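Local coordinates for N-formylglutamate amidohydrolase (Ralstonia eutropha, PDB 2Q7S), which probably acts as a zinc-dependent hydrolase of the N-formylglutamate amidohydrolase family, and holds a bound zinc ion, at residues F268-L271 with Q272-L275. Residues are numbered along the deposited sequence; the frame is centred on the assembly and turned at random.
Sequences FATL and QRDL
Leu271 and Leu275 meet one turn apart on the buried side of the C-terminal alpha-helix, residues 267-289, which packs against the central mixed sheet. CG of Leu271 lies 4.2 Å from CD1 of Leu275, and the two side chains cross at a slant. Both leucines also touch Leu61 of helix 58-61, Ile251 of strand 244-252 and Phe193 of strand 193-196. This is the tightly packed side of the turn. Four backbone hydrogen bonds, each from N of one residue to O of the residue four earlier, hold the whole turn. The one from Leu275 N to Leu271 O, 2.8 Å long, belongs to the buried side.

Beside this apolar side, Gln272 reaches back to the Phe268 ring with its chain extended beyond CG. Its NE2 approaches CE2 of Phe268 obliquely at 3.5 Å, with ring and amide planes 72° apart. The same NE2 donates to the backbone O of Ala60, which helps fix the amide. OE1 of Gln272 accepts from a water at 2.7 Å, and that water also donates to Ala269 O.

The outer side is looser and more polar. Ala269 and Arg273 are exposed there. The Arg273 chain bends at chi2 (-99°) and chi3, which lays one guanidinium face over Thr270 CA. NH2 of Arg273 comes within 3.4 Å of Thr270 CG2. Asp274 sits at the border with the packed side. Asp274 OD2 is hydrogen-bonded to the Tyr220 OH, while its OD1 forms a salt bridge with Arg273 NE at 3.3 Å.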
loop_
_atom_site.group_PDB
_atom_site.type_symbol
_atom_site.label_atom_id
_atom_site.label_comp_id
_atom_site.label_asym_id
_atom_site.label_seq_id
_atom_site.Cartn_x
_atom_site.Cartn_y
_atom_site.Cartn_z
ATOM N N PHE A 268 2.460 12.743 -14.044
ATOM C CA PHE A 268 1.667 11.507 -13.995
ATOM C C PHE A 268 1.951 10.579 -15.197
ATOM O O PHE A 268 2.297 9.418 -15.023
ATOM C CB PHE A 268 0.139 11.770 -13.908
ATOM C CG PHE A 268 -0.655 10.504 -13.743
ATOM C CD1 PHE A 268 -0.910 9.986 -12.481
ATOM C CD2 PHE A 268 -1.090 9.783 -14.854
ATOM C CE1 PHE A 268 -1.607 8.764 -12.335
ATOM C CE2 PHE A 268 -1.775 8.578 -14.697
ATOM C CZ PHE A 268 -2.047 8.083 -13.425
ATOM N N ALA A 269 1.756 11.101 -16.410
ATOM C CA ALA A 269 1.875 10.339 -17.650
ATOM C C ALA A 269 3.227 9.665 -17.811
ATOM O O ALA A 269 3.310 8.474 -18.115
ATOM C CB ALA A 269 1.623 11.249 -18.859
ATOM N N THR A 270 4.274 10.447 -17.627
ATOM C CA THR A 270 5.661 9.959 -17.717
ATOM C C THR A 270 5.979 8.952 -16.624
ATOM O O THR A 270 6.637 7.929 -16.885
ATOM C CB THR A 270 6.710 11.148 -17.767
ATOM O OG1 THR A 270 6.603 11.944 -16.589
ATOM C CG2 THR A 270 6.436 12.020 -18.931
ATOM N N LEU A 271 5.456 9.150 -15.400
ATOM C CA LEU A 271 5.697 8.160 -14.359
ATOM C C LEU A 271 4.984 6.839 -14.623
ATOM O O LEU A 271 5.580 5.743 -14.478
ATOM C CB LEU A 271 5.296 8.699 -12.983
ATOM C CG LEU A 271 5.604 7.765 -11.831
ATOM C CD1 LEU A 271 7.117 7.574 -11.689
ATOM C CD2 LEU A 271 4.946 8.308 -10.567
ATOM N N GLN A 272 3.720 6.932 -15.045
ATOM C CA GLN A 272 2.921 5.754 -15.391
ATOM C C GLN A 272 3.624 4.971 -16.509
ATOM O O GLN A 272 3.694 3.759 -16.473
ATOM C CB GLN A 272 1.540 6.193 -15.891
ATOM C CG GLN A 272 0.533 5.059 -16.110
ATOM C CD GLN A 272 -0.824 5.574 -16.582
ATOM O OE1 GLN A 272 -0.918 6.273 -17.587
ATOM N NE2 GLN A 272 -1.877 5.252 -15.834
ATOM N N ARG A 273 4.122 5.682 -17.501
ATOM C CA ARG A 273 4.872 5.060 -18.612
ATOM C C ARG A 273 6.117 4.335 -18.081
ATOM O O ARG A 273 6.315 3.158 -18.314
ATOM C CB ARG A 273 5.238 6.122 -19.646
ATOM C CG ARG A 273 6.182 5.617 -20.752
ATOM C CD ARG A 273 7.667 6.012 -20.498
ATOM N NE ARG A 273 8.051 7.451 -20.538
ATOM C CZ ARG A 273 7.382 8.492 -21.077
ATOM N NH1 ARG A 273 6.199 8.378 -21.697
ATOM N NH2 ARG A 273 7.921 9.711 -20.997
ATOM N N ASP A 274 6.915 5.029 -17.289
ATOM C CA ASP A 274 8.071 4.406 -16.633
ATOM C C ASP A 274 7.720 3.164 -15.805
ATOM O O ASP A 274 8.438 2.155 -15.842
ATOM C CB ASP A 274 8.826 5.422 -15.784
ATOM C CG ASP A 274 9.528 6.457 -16.617
ATOM O OD1 ASP A 274 9.565 6.329 -17.869
ATOM O OD2 ASP A 274 10.034 7.413 -16.018
ATOM N N LEU A 275 6.616 3.219 -15.064
ATOM C CA LEU A 275 6.175 2.060 -14.286
ATOM C C LEU A 275 5.629 0.915 -15.123
ATOM O O LEU A 275 5.736 -0.217 -14.725
ATOM C CB LEU A 275 5.148 2.451 -13.213
ATOM C CG LEU A 275 5.613 3.336 -12.083
ATOM C CD1 LEU A 275 4.447 3.797 -11.165
ATOM C CD2 LEU A 275 6.707 2.588 -11.299
HETATM O O HOH W 1 0.991 7.086 -19.292
#